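PDB 4S1P: SGNH hydrolase-type esterase domain-containing protein from Slackia heliotrinireducens DSM 20476, which is probably an esterase or lipase-like hydrolase of the SGNH (GDSL) family, although its natural substrate is not known. Local coordinates for residues Glu25-Glu30 and Val179-Met184; Leu45-Arg50 and Leu54-Leu59; Gly105-Arg110 and Ala150-Gly155. All coordinates share one frame; numbering follows the deposited sequence. Where two conformers were deposited one is given.

How the contacts relate
Starting from the N terminus, the chain first reaches residues 25-30, where helix 19-27 gives way to strand 29-35. Their partners, residues 179-184, come only near the end of the last helix, so contact 1 closes a loop holding most of the chain, and both other contacts lie within it. Contact 2 is local: the loop 45-50 meets the first turns of helix 50-61. Contact 3 follows in series, joining the loop after strand 100-105 to helix 149-154. Contacts 2 and 3 lie on opposite sides of the chain's centre, their nearest atoms about 17 Å apart. Contacts 1 and 3 touch, with Val-179 CG2 3.8 Å from Pro-151 CG.

Contact 1 of 3, residues Glu25-Glu30 and Val179-Met184; sequences ELLTAE and VLAETM
No ring, carboxylate or side-chain amide takes part where Leu-26 and Leu-27 meet Ala-181 and Met-184; the flat group that is met is the backbone carbonyl of Ala-181, whose O lies 3.6 Å from Leu-27 CD2. Leu-27 makes most of the contact. Its CG is anti to the carbonyl carbon (chi1 -72°), which carries both methyls over to helix 170-184. There the branches part company: CD2 lies beside Ala-181, 4.0 Å from its CB, while CD1 reaches onward to Met-184, 4.1 Å from its CB. The side chains of Leu-27 and Met-184, a selenomethionine, cross at about a right angle, and the Leu-27 methyl meets CB, the root of the longer chain, rather than SE. Leu-26 adds a second branch to the same alanine, its CD1 4.1 Å from the Ala-181 CB. The alanine methyl is thus met by a branch of each leucine, and the small residue brings the backbones to 6.4 Å between Leu-27 CA and Ala-181 CA.

Directly after the leucines, Thr-28 takes a positive phi of 45° and turns the chain out of helix 19-27 toward strand 29-35. The contact joins helix 19-27 to helix 170-184 beside the parallel sheet of an SGNH-type alpha/beta/alpha fold. Leu-27 also packs on Met-4 and Ile-6 of strand 4-10, and Met-184 on Phe-66 and Val-68 of strand 66-69, while Leu-23 lies against both Ala-181 and Met-184. The side chains meet carbon to carbon, and the one polar atom among the nearest partners, Ala-181 O, is met by a methyl, so the join rests on shape and on removal of apolar surface from water, with no directional bond to set its angle.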
ATOM      1  N   GLU A  25      -2.314 -15.706   6.532  1.00 15.50           N
ATOM      2  CA  GLU A  25      -1.798 -16.895   7.216  1.00 17.01           C
ATOM      3  C   GLU A  25      -0.727 -16.516   8.241  1.00 16.61           C
ATOM      4  O   GLU A  25      -0.658 -17.117   9.322  1.00 21.34           O
ATOM      5  CB  GLU A  25      -1.286 -17.893   6.166  1.00 20.74           C
ATOM      6  CG  GLU A  25      -1.306 -19.317   6.635  1.00 22.51           C
ATOM      7  CD  GLU A  25      -1.137 -20.323   5.488  1.00 20.51           C
ATOM      8  OE1 GLU A  25      -2.184 -20.770   4.912  1.00 20.25           O
ATOM      9  OE2 GLU A  25       0.036 -20.637   5.191  1.00 21.13           O
ATOM     10  N   LEU A  26       0.100 -15.506   7.947  1.00 17.85           N
ATOM     11  CA  LEU A  26       1.091 -15.012   8.896  1.00 17.20           C
ATOM     12  C   LEU A  26       0.474 -14.494  10.196  1.00 20.16           C
ATOM     13  O   LEU A  26       1.033 -14.691  11.273  1.00 23.72           O
ATOM     14  CB  LEU A  26       1.953 -13.908   8.296  1.00 18.44           C
ATOM     15  CG  LEU A  26       2.980 -14.335   7.256  1.00 19.74           C
ATOM     16  CD1 LEU A  26       3.543 -13.129   6.528  1.00 20.86           C
ATOM     17  CD2 LEU A  26       4.137 -15.089   7.897  1.00 25.01           C
ATOM     18  N   LEU A  27      -0.671 -13.821  10.075  1.00 18.92           N
ATOM     19  CA  LEU A  27      -1.282 -13.162  11.213  1.00 18.79           C
ATOM     20  C   LEU A  27      -2.487 -13.936  11.796  1.00 18.93           C
ATOM     21  O   LEU A  27      -3.121 -13.462  12.744  1.00 23.15           O
ATOM     22  CB  LEU A  27      -1.720 -11.752  10.799  1.00 16.35           C
ATOM     23  CG  LEU A  27      -0.604 -10.746  10.575  1.00 17.39           C
ATOM     24  CD1 LEU A  27      -1.170  -9.440  10.027  1.00 19.56           C
ATOM     25  CD2 LEU A  27       0.211 -10.443  11.841  1.00 21.80           C
ATOM     26  N   THR A  28      -2.813 -15.085  11.225  1.00 18.43           N
ATOM     27  CA  THR A  28      -4.068 -15.798  11.497  1.00 18.31           C
ATOM     28  C   THR A  28      -5.250 -14.829  11.478  1.00 18.03           C
ATOM     29  O   THR A  28      -6.044 -14.757  12.388  1.00 23.05           O
ATOM     30  CB  THR A  28      -4.009 -16.588  12.830  1.00 23.89           C
ATOM     31  OG1 THR A  28      -2.766 -17.288  12.899  1.00 28.18           O
ATOM     32  CG2 THR A  28      -5.164 -17.566  12.924  1.00 29.51           C
ATOM     33  N   ALA A  29      -5.299 -14.059  10.405  1.00 16.41           N
ATOM     34  CA  ALA A  29      -6.274 -13.005  10.228  1.00 15.81           C
ATOM     35  C   ALA A  29      -7.226 -13.230   9.073  1.00 16.39           C
ATOM     36  O   ALA A  29      -6.919 -13.968   8.115  1.00 20.19           O
ATOM     37  CB  ALA A  29      -5.550 -11.674  10.006  1.00 18.03           C
ATOM     38  N   GLU A  30      -8.423 -12.620   9.192  1.00 17.38           N
ATOM     39  CA  GLU A  30      -9.348 -12.513   8.077  0.60 17.59           C
ATOM     40  C   GLU A  30      -8.935 -11.274   7.286  1.00 15.39           C
ATOM     41  O   GLU A  30      -8.855 -10.174   7.851  1.00 17.46           O
ATOM     42  CB  GLU A  30     -10.785 -12.364   8.539  0.60 19.58           C
ATOM     43  CG  GLU A  30     -11.770 -12.252   7.387  0.60 25.83           C
ATOM     44  CD  GLU A  30     -13.215 -12.137   7.819  0.60 28.86           C
ATOM     45  OE1 GLU A  30     -13.499 -12.216   9.033  0.60 29.94           O
ATOM     46  OE2 GLU A  30     -14.080 -11.951   6.931  0.60 31.43           O
ATOM     47  N   VAL A 179       6.784  -7.599   6.176  1.00 14.52           N
ATOM     48  CA  VAL A 179       6.842  -6.259   6.722  1.00 14.19           C
ATOM     49  C   VAL A 179       5.472  -5.811   7.282  1.00 15.08           C
ATOM     50  O   VAL A 179       5.356  -5.239   8.357  1.00 15.13           O
ATOM     51  CB  VAL A 179       7.359  -5.273   5.642  1.00 15.65           C
ATOM     52  CG1 VAL A 179       7.293  -3.845   6.133  1.00 15.80           C
ATOM     53  CG2 VAL A 179       8.809  -5.594   5.237  1.00 16.26           C
ATOM     54  N   LEU A 180       4.428  -6.054   6.504  1.00 13.07           N
ATOM     55  CA  LEU A 180       3.080  -5.726   6.939  1.00 13.57           C
ATOM     56  C   LEU A 180       2.715  -6.504   8.208  1.00 14.87           C
ATOM     57  O   LEU A 180       2.147  -5.936   9.134  1.00 15.89           O
ATOM     58  CB  LEU A 180       2.049  -5.973   5.826  1.00 13.59           C
ATOM     59  CG  LEU A 180       2.051  -4.943   4.709  1.00 13.81           C
ATOM     60  CD1 LEU A 180       1.491  -5.534   3.417  1.00 14.96           C
ATOM     61  CD2 LEU A 180       1.293  -3.697   5.119  1.00 14.92           C
ATOM     62  N   ALA A 181       3.055  -7.791   8.252  1.00 15.83           N
ATOM     63  CA  ALA A 181       2.774  -8.607   9.430  1.00 15.95           C
ATOM     64  C   ALA A 181       3.501  -8.074  10.673  1.00 16.58           C
ATOM     65  O   ALA A 181       2.949  -8.047  11.765  1.00 19.46           O
ATOM     66  CB  ALA A 181       3.152 -10.053   9.154  1.00 15.76           C
ATOM     67  N   GLU A 182       4.749  -7.655  10.508  1.00 15.99           N
ATOM     68  CA  GLU A 182       5.511  -7.072  11.608  0.60 17.92           C
ATOM     69  C   GLU A 182       4.866  -5.794  12.118  1.00 19.72           C
ATOM     70  O   GLU A 182       4.760  -5.558  13.341  1.00 22.60           O
ATOM     71  CB  GLU A 182       6.982  -6.813  11.228  0.60 19.94           C
ATOM     72  CG  GLU A 182       7.773  -6.174  12.360  0.60 23.13           C
ATOM     73  CD  GLU A 182       9.216  -6.626  12.409  0.60 36.07           C
ATOM     74  OE1 GLU A 182       9.770  -6.698  13.529  0.60 49.53           O
ATOM     75  OE2 GLU A 182       9.795  -6.921  11.343  0.60 41.57           O
ATOM     76  N   THR A 183       4.403  -4.989  11.175  1.00 16.90           N
ATOM     77  CA  THR A 183       3.765  -3.729  11.503  1.00 18.36           C
ATOM     78  C   THR A 183       2.458  -3.932  12.319  1.00 18.28           C
ATOM     79  O   THR A 183       2.192  -3.198  13.296  1.00 23.08           O
ATOM     80  CB  THR A 183       3.515  -2.921  10.199  1.00 18.88           C
ATOM     81  OG1 THR A 183       4.751  -2.699   9.512  1.00 22.90           O
ATOM     82  CG2 THR A 183       2.890  -1.581  10.481  1.00 22.08           C
HETATM   83  N   MSE A 184       1.674  -4.933  11.954  1.00 18.64           N
HETATM   84  CA  MSE A 184       0.382  -5.205  12.602  1.00 19.11           C
HETATM   85  C   MSE A 184       0.420  -6.242  13.726  1.00 27.63           C
HETATM   86  O   MSE A 184      -0.598  -6.506  14.374  1.00 33.37           O
HETATM   87  CB  MSE A 184      -0.613  -5.636  11.535  1.00 18.11           C
HETATM   88  CG  MSE A 184      -1.017  -4.413  10.707  1.00 16.04           C
HETATM   89 SE   MSE A 184      -2.301  -4.883   9.324  0.65 17.47          SE
HETATM   90  CE  MSE A 184      -1.022  -5.486   8.012  1.00 16.73           C
TER

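Contact 2 of 3, residues Leu45-Arg50 and Leu54-Leu59; sequences LNPKTR and LTQAAL
Arg-50 and Leu-54 cross obliquely one helical turn apart, the leucine methyls lying over one face of the guanidinium. The arginine runs extended from CG to NE, then a chi4 of 79° swings the flat group across the line of the chain and presents its face to Leu-54. CD1 of Leu-54 sits 3.8 Å from Arg-50 NE; CD2 lies 4.1 Å above the guanidinium plane, offset toward the rim near NH2. The backbones beneath are joined in helical fashion, Leu-54 N donating to Arg-50 O at 2.9 Å in a nearly straight bond (168°).

Further along, the extended Gln-56 lays its amide against the Pro-47 ring, with OE1 3.8 Å from CB and NE2 3.9 Å from CG. Pro-47 belongs to a type I turn, Asn-46 to Thr-49, and Asn-46 OD1 accepts from Lys-48 N in an Asx turn. Thr-49 is the N-cap of helix 50-61, its OG1 bonded to Gly-52 N. At this surface site the methyls meet the face of a planar cation, whose N-H groups point along its plane, so packing and solvation of the charge need not compete.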
ATOM      1  N   LEU A  45     -12.585   6.966  -1.694  1.00 13.61           N
ATOM      2  CA  LEU A  45     -13.261   8.099  -1.097  1.00 16.20           C
ATOM      3  C   LEU A  45     -14.482   8.513  -1.903  1.00 16.53           C
ATOM      4  O   LEU A  45     -15.203   9.423  -1.510  1.00 19.16           O
ATOM      5  CB  LEU A  45     -12.299   9.264  -0.952  1.00 19.12           C
ATOM      6  CG  LEU A  45     -11.228   9.009   0.120  1.00 20.15           C
ATOM      7  CD1 LEU A  45     -10.201  10.106   0.027  1.00 26.45           C
ATOM      8  CD2 LEU A  45     -11.816   8.923   1.530  1.00 22.92           C
ATOM      9  N   ASN A  46     -14.706   7.830  -3.020  1.00 15.55           N
ATOM     10  CA  ASN A  46     -15.746   8.210  -3.965  1.00 16.66           C
ATOM     11  C   ASN A  46     -16.755   7.071  -4.111  1.00 14.86           C
ATOM     12  O   ASN A  46     -16.464   6.086  -4.797  1.00 15.50           O
ATOM     13  CB  ASN A  46     -15.128   8.554  -5.312  1.00 18.30           C
ATOM     14  CG  ASN A  46     -16.179   8.947  -6.352  1.00 18.37           C
ATOM     15  OD1 ASN A  46     -17.372   8.950  -6.069  1.00 18.60           O
ATOM     16  ND2 ASN A  46     -15.735   9.231  -7.559  1.00 23.19           N
ATOM     17  N   PRO A  47     -17.898   7.165  -3.403  1.00 16.41           N
ATOM     18  CA  PRO A  47     -18.849   6.042  -3.417  1.00 16.61           C
ATOM     19  C   PRO A  47     -19.479   5.735  -4.759  1.00 16.71           C
ATOM     20  O   PRO A  47     -20.225   4.762  -4.863  1.00 17.33           O
ATOM     21  CB  PRO A  47     -19.894   6.405  -2.367  1.00 20.68           C
ATOM     22  CG  PRO A  47     -19.635   7.794  -1.982  1.00 26.50           C
ATOM     23  CD  PRO A  47     -18.317   8.252  -2.508  1.00 18.83           C
ATOM     24  N   LYS A  48     -19.211   6.574  -5.757  1.00 15.83           N
ATOM     25  CA  LYS A  48     -19.663   6.293  -7.144  1.00 17.45           C
ATOM     26  C   LYS A  48     -18.809   5.197  -7.799  1.00 15.12           C
ATOM     27  O   LYS A  48     -19.199   4.615  -8.819  1.00 16.78           O
ATOM     28  CB  LYS A  48     -19.656   7.553  -8.003  1.00 19.61           C
ATOM     29  CG  LYS A  48     -20.547   8.635  -7.435  1.00 22.08           C
ATOM     30  CD  LYS A  48     -20.583   9.850  -8.337  1.00 27.73           C
ATOM     31  CE  LYS A  48     -21.363  10.958  -7.659  1.00 37.12           C
ATOM     32  NZ  LYS A  48     -21.489  12.127  -8.565  1.00 46.62           N
ATOM     33  N   THR A  49     -17.614   4.934  -7.261  1.00 14.13           N
ATOM     34  CA  THR A  49     -16.784   3.877  -7.784  1.00 13.19           C
ATOM     35  C   THR A  49     -17.091   2.594  -7.033  1.00 11.62           C
ATOM     36  O   THR A  49     -17.619   2.632  -5.913  1.00 13.17           O
ATOM     37  CB  THR A  49     -15.266   4.205  -7.656  1.00 13.84           C
ATOM     38  OG1 THR A  49     -14.815   4.061  -6.307  1.00 13.85           O
ATOM     39  CG2 THR A  49     -14.919   5.582  -8.232  1.00 15.74           C
ATOM     40  N   ARG A  50     -16.765   1.463  -7.644  1.00 12.76           N
ATOM     41  CA  ARG A  50     -16.981   0.176  -7.001  1.00 13.36           C
ATOM     42  C   ARG A  50     -16.138   0.096  -5.697  1.00 12.63           C
ATOM     43  O   ARG A  50     -16.675  -0.269  -4.637  1.00 14.12           O
ATOM     44  CB  ARG A  50     -16.702  -1.018  -7.904  1.00 13.39           C
ATOM     45  CG  ARG A  50     -16.854  -2.301  -7.143  1.00 15.94           C
ATOM     46  CD  ARG A  50     -16.823  -3.543  -8.032  1.00 21.63           C
ATOM     47  NE  ARG A  50     -16.977  -4.731  -7.207  1.00 23.41           N
ATOM     48  CZ  ARG A  50     -18.142  -5.155  -6.724  1.00 22.25           C
ATOM     49  NH1 ARG A  50     -19.235  -4.497  -6.983  1.00 23.71           N
ATOM     50  NH2 ARG A  50     -18.208  -6.220  -5.937  1.00 28.18           N
ATOM     51  N   LEU A  54     -17.642  -0.246  -1.954  1.00 11.88           N
ATOM     52  CA  LEU A  54     -17.208  -1.365  -1.135  1.00 11.91           C
ATOM     53  C   LEU A  54     -16.596  -0.888   0.169  1.00 12.02           C
ATOM     54  O   LEU A  54     -16.899  -1.422   1.237  1.00 12.70           O
ATOM     55  CB  LEU A  54     -16.222  -2.226  -1.882  1.00 13.58           C
ATOM     56  CG  LEU A  54     -16.804  -3.091  -2.996  1.00 15.62           C
ATOM     57  CD1 LEU A  54     -15.649  -3.719  -3.767  1.00 17.13           C
ATOM     58  CD2 LEU A  54     -17.742  -4.146  -2.441  1.00 18.51           C
ATOM     59  N   THR A  55     -15.685   0.063   0.090  1.00 11.51           N
ATOM     60  CA  THR A  55     -15.010   0.554   1.287  1.00 11.94           C
ATOM     61  C   THR A  55     -15.973   1.285   2.215  1.00 13.39           C
ATOM     62  O   THR A  55     -15.945   1.044   3.432  1.00 12.86           O
ATOM     63  CB  THR A  55     -13.788   1.376   0.898  1.00 12.43           C
ATOM     64  OG1 THR A  55     -12.877   0.512   0.211  1.00 12.05           O
ATOM     65  CG2 THR A  55     -13.125   2.021   2.089  1.00 13.65           C
ATOM     66  N   GLN A  56     -16.852   2.134   1.681  1.00 13.16           N
ATOM     67  CA  GLN A  56     -17.862   2.767   2.520  1.00 13.84           C
ATOM     68  C   GLN A  56     -18.697   1.699   3.245  1.00 13.44           C
ATOM     69  O   GLN A  56     -18.921   1.805   4.457  1.00 15.04           O
ATOM     70  CB  GLN A  56     -18.765   3.612   1.629  1.00 14.44           C
ATOM     71  CG  GLN A  56     -19.867   4.373   2.345  1.00 18.48           C
ATOM     72  CD  GLN A  56     -20.799   5.053   1.345  1.00 22.09           C
ATOM     73  OE1 GLN A  56     -21.378   4.411   0.446  1.00 26.15           O
ATOM     74  NE2 GLN A  56     -20.908   6.336   1.455  1.00 27.91           N
ATOM     75  N   ALA A  57     -19.189   0.694   2.518  1.00 12.43           N
ATOM     76  CA  ALA A  57     -20.018  -0.352   3.144  1.00 13.29           C
ATOM     77  C   ALA A  57     -19.217  -1.121   4.193  1.00 13.39           C
ATOM     78  O   ALA A  57     -19.763  -1.431   5.275  1.00 14.26           O
ATOM     79  CB  ALA A  57     -20.580  -1.302   2.124  1.00 14.50           C
ATOM     80  N   ALA A  58     -17.911  -1.382   3.918  1.00 13.39           N
ATOM     81  CA  ALA A  58     -17.183  -2.222   4.848  1.00 12.42           C
ATOM     82  C   ALA A  58     -17.011  -1.475   6.145  1.00 12.59           C
ATOM     83  O   ALA A  58     -17.055  -2.076   7.229  1.00 14.13           O
ATOM     84  CB  ALA A  58     -15.841  -2.570   4.278  1.00 12.74           C
ATOM     85  N   LEU A  59     -16.737  -0.166   6.069  1.00 13.71           N
ATOM     86  CA  LEU A  59     -16.516   0.609   7.293  1.00 14.66           C
ATOM     87  C   LEU A  59     -17.811   0.859   8.044  1.00 14.97           C
ATOM     88  O   LEU A  59     -17.774   1.037   9.278  1.00 17.06           O
ATOM     89  CB  LEU A  59     -15.809   1.915   6.982  1.00 15.35           C
ATOM     90  CG  LEU A  59     -14.399   1.782   6.422  1.00 17.25           C
ATOM     91  CD1 LEU A  59     -13.792   3.131   6.072  1.00 19.89           C
ATOM     92  CD2 LEU A  59     -13.509   1.018   7.383  1.00 18.52           C
TER

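Contact 3 of 3, residues Gly105-Arg110 and Ala150-Gly155; sequences GTWPYR and APFRAG
Phe-152, which meets Trp-107, sits in helix 149-154, two residues after Ala-150. Pro-151 comes between them and leans on Leu-175 and Val-179 of the last helix. Phe-152 follows and lays its ring on the indole of Trp-107 in an offset stack: the phenyl and the six-membered indole ring have centroids 4.2 Å apart and planes at 1°. CE2 and CZ of Phe-152 lie over the ring junction, each 3.7 Å from Trp-107 CD2, and CE1 lies 3.7 Å from Trp-107 CE3. Its CD2 reaches back to the start of the tryptophan side chain, 3.8 Å from Trp-107 CB. The indole is set by a chi1 of 45°, with CG held between the backbone N and the carbonyl carbon; its opposite face has the CB of Thr-106 4.1 Å above it, toward the rim.

In the fold, Trp-107 belongs to the loop that follows strand 100-105 of the parallel sheet, at the end of the SGNH domain where the active site is expected. Its NE1 donates to the backbone O of Val-166, which lies between Asp-164 and His-167 in a DxxH arrangement consistent with a catalytic triad completed by Ser-12, and an unidentified ligand is bound about 8 Å from the Trp-107 side chain. Tyr-161 meets both stacked rings, edge-to-face with Phe-152 and with its plane at about 90° to that of Trp-107. Past Phe-152 the helix runs through Arg-153 to Ala-154, whose N bonds to Ala-150 O at 3.0 Å. Gly-155 leaves the helical conformation, its N making weak bonds back to the carbonyls of Pro-151 and Phe-152.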
ATOM      1  N   GLY A 105       3.851   1.074   2.532  1.00 11.92           N
ATOM      2  CA  GLY A 105       4.848   1.902   1.861  1.00 12.99           C
ATOM      3  C   GLY A 105       5.499   1.029   0.792  1.00 15.47           C
ATOM      4  O   GLY A 105       6.022  -0.035   1.082  1.00 21.22           O
ATOM      5  N   THR A 106       5.456   1.456  -0.439  1.00 11.52           N
ATOM      6  CA  THR A 106       6.072   0.729  -1.524  1.00 12.40           C
ATOM      7  C   THR A 106       7.421   1.382  -1.922  1.00 13.15           C
ATOM      8  O   THR A 106       7.944   2.286  -1.276  1.00 14.62           O
ATOM      9  CB  THR A 106       5.101   0.624  -2.718  1.00 13.39           C
ATOM     10  OG1 THR A 106       4.861   1.931  -3.284  1.00 13.92           O
ATOM     11  CG2 THR A 106       3.749  -0.013  -2.314  1.00 13.60           C
ATOM     12  N   TRP A 107       7.974   0.858  -2.999  1.00 13.47           N
ATOM     13  CA  TRP A 107       9.370   1.029  -3.350  1.00 13.36           C
ATOM     14  C   TRP A 107       9.507   1.918  -4.591  1.00 15.10           C
ATOM     15  O   TRP A 107       8.610   1.958  -5.440  1.00 14.86           O
ATOM     16  CB  TRP A 107       9.993  -0.367  -3.612  1.00 14.10           C
ATOM     17  CG  TRP A 107       9.112  -1.198  -4.450  1.00 15.05           C
ATOM     18  CD1 TRP A 107       9.032  -1.190  -5.806  1.00 15.65           C
ATOM     19  CD2 TRP A 107       8.127  -2.126  -3.993  1.00 13.34           C
ATOM     20  NE1 TRP A 107       8.050  -2.042  -6.229  1.00 17.08           N
ATOM     21  CE2 TRP A 107       7.471  -2.625  -5.129  1.00 14.07           C
ATOM     22  CE3 TRP A 107       7.696  -2.553  -2.718  1.00 13.89           C
ATOM     23  CZ2 TRP A 107       6.434  -3.542  -5.042  1.00 16.72           C
ATOM     24  CZ3 TRP A 107       6.662  -3.453  -2.647  1.00 15.43           C
ATOM     25  CH2 TRP A 107       6.040  -3.934  -3.790  1.00 16.11           C
ATOM     26  N   PRO A 108      10.661   2.587  -4.734  1.00 14.11           N
ATOM     27  CA  PRO A 108      10.952   3.194  -6.037  1.00 13.30           C
ATOM     28  C   PRO A 108      11.081   2.076  -7.071  1.00 14.42           C
ATOM     29  O   PRO A 108      11.381   0.961  -6.739  1.00 15.21           O
ATOM     30  CB  PRO A 108      12.322   3.874  -5.824  1.00 15.29           C
ATOM     31  CG  PRO A 108      12.951   3.081  -4.740  1.00 15.40           C
ATOM     32  CD  PRO A 108      11.826   2.645  -3.833  1.00 16.18           C
ATOM     33  N   TYR A 109      10.859   2.412  -8.320  1.00 14.35           N
ATOM     34  CA  TYR A 109      11.057   1.463  -9.391  1.00 14.11           C
ATOM     35  C   TYR A 109      12.550   1.134  -9.536  1.00 13.71           C
ATOM     36  O   TYR A 109      13.417   1.896  -9.146  1.00 15.30           O
ATOM     37  CB  TYR A 109      10.562   2.067 -10.682  1.00 14.55           C
ATOM     38  CG  TYR A 109       9.120   2.383 -10.774  1.00 14.05           C
ATOM     39  CD1 TYR A 109       8.208   1.910  -9.835  1.00 16.11           C
ATOM     40  CD2 TYR A 109       8.633   3.131 -11.856  1.00 16.17           C
ATOM     41  CE1 TYR A 109       6.856   2.202  -9.961  1.00 15.44           C
ATOM     42  CE2 TYR A 109       7.278   3.393 -11.994  1.00 17.08           C
ATOM     43  CZ  TYR A 109       6.396   2.926 -11.046  1.00 15.80           C
ATOM     44  OH  TYR A 109       5.042   3.196 -11.229  1.00 17.80           O
ATOM     45  N   ARG A 110      12.832  -0.028 -10.100  1.00 14.55           N
ATOM     46  CA  ARG A 110      14.210  -0.436 -10.289  0.60 15.46           C
ATOM     47  C   ARG A 110      14.967   0.523 -11.203  1.00 14.60           C
ATOM     48  O   ARG A 110      14.472   0.932 -12.242  1.00 15.34           O
ATOM     49  CB  ARG A 110      14.262  -1.859 -10.817  0.60 16.95           C
ATOM     50  CG  ARG A 110      15.680  -2.322 -11.003  0.60 18.78           C
ATOM     51  CD  ARG A 110      15.781  -3.797 -11.238  0.60 23.15           C
ATOM     52  NE  ARG A 110      17.170  -4.246 -11.224  0.60 24.62           N
ATOM     53  CZ  ARG A 110      17.517  -5.527 -11.243  0.60 28.30           C
ATOM     54  NH1 ARG A 110      16.582  -6.451 -11.325  0.60 25.40           N
ATOM     55  NH2 ARG A 110      18.797  -5.879 -11.214  0.60 30.37           N
ATOM     56  N   ALA A 150      12.505   0.074   2.492  1.00 14.53           N
ATOM     57  CA  ALA A 150      13.778  -0.119   3.212  1.00 15.50           C
ATOM     58  C   ALA A 150      14.401  -1.506   2.937  1.00 15.26           C
ATOM     59  O   ALA A 150      15.549  -1.565   2.469  1.00 17.09           O
ATOM     60  CB  ALA A 150      13.606   0.155   4.708  1.00 16.74           C
ATOM     61  N   PRO A 151      13.645  -2.597   3.159  1.00 15.42           N
ATOM     62  CA  PRO A 151      14.268  -3.887   2.853  1.00 16.51           C
ATOM     63  C   PRO A 151      14.446  -4.152   1.369  1.00 17.85           C
ATOM     64  O   PRO A 151      15.325  -4.930   0.986  1.00 19.04           O
ATOM     65  CB  PRO A 151      13.350  -4.897   3.524  1.00 19.50           C
ATOM     66  CG  PRO A 151      12.012  -4.187   3.698  1.00 19.61           C
ATOM     67  CD  PRO A 151      12.408  -2.746   3.960  1.00 17.95           C
ATOM     68  N   PHE A 152      13.656  -3.510   0.514  1.00 16.04           N
ATOM     69  CA  PHE A 152      13.954  -3.564  -0.923  1.00 17.46           C
ATOM     70  C   PHE A 152      15.343  -3.000  -1.212  1.00 18.98           C
ATOM     71  O   PHE A 152      16.077  -3.575  -1.981  1.00 25.88           O
ATOM     72  CB  PHE A 152      12.908  -2.803  -1.786  1.00 17.16           C
ATOM     73  CG  PHE A 152      11.901  -3.702  -2.431  1.00 17.48           C
ATOM     74  CD1 PHE A 152      11.058  -4.502  -1.670  1.00 17.95           C
ATOM     75  CD2 PHE A 152      11.796  -3.756  -3.826  1.00 16.92           C
ATOM     76  CE1 PHE A 152      10.127  -5.318  -2.270  1.00 17.24           C
ATOM     77  CE2 PHE A 152      10.841  -4.574  -4.425  1.00 17.83           C
ATOM     78  CZ  PHE A 152      10.023  -5.337  -3.649  1.00 17.09           C
ATOM     79  N   ARG A 153      15.674  -1.860  -0.599  1.00 17.10           N
ATOM     80  CA  ARG A 153      16.963  -1.216  -0.791  1.00 17.86           C
ATOM     81  C   ARG A 153      18.091  -2.098  -0.221  1.00 19.76           C
ATOM     82  O   ARG A 153      19.159  -2.196  -0.824  1.00 24.26           O
ATOM     83  CB  ARG A 153      16.954   0.165  -0.109  1.00 19.59           C
ATOM     84  CG  ARG A 153      18.265   0.947  -0.062  1.00 25.18           C
ATOM     85  CD  ARG A 153      18.283   2.055  -1.068  1.00 32.85           C
ATOM     86  NE  ARG A 153      19.617   2.616  -1.252  1.00 37.09           N
ATOM     87  CZ  ARG A 153      19.853   3.707  -1.977  1.00 34.30           C
ATOM     88  NH1 ARG A 153      18.846   4.350  -2.572  1.00 37.12           N
ATOM     89  NH2 ARG A 153      21.097   4.170  -2.083  1.00 39.95           N
ATOM     90  N   ALA A 154      17.854  -2.678   0.956  1.00 19.34           N
ATOM     91  CA  ALA A 154      18.833  -3.533   1.616  1.00 21.72           C
ATOM     92  C   ALA A 154      19.040  -4.838   0.879  1.00 23.39           C
ATOM     93  O   ALA A 154      20.099  -5.458   1.005  1.00 27.10           O
ATOM     94  CB  ALA A 154      18.407  -3.820   3.050  1.00 24.46           C
ATOM     95  N   GLY A 155      18.039  -5.254   0.106  1.00 22.94           N
ATOM     96  CA  GLY A 155      18.022  -6.572  -0.529  1.00 25.43           C
ATOM     97  C   GLY A 155      18.526  -6.567  -1.959  1.00 23.34           C
ATOM     98  O   GLY A 155      19.107  -5.583  -2.447  1.00 28.59           O
TER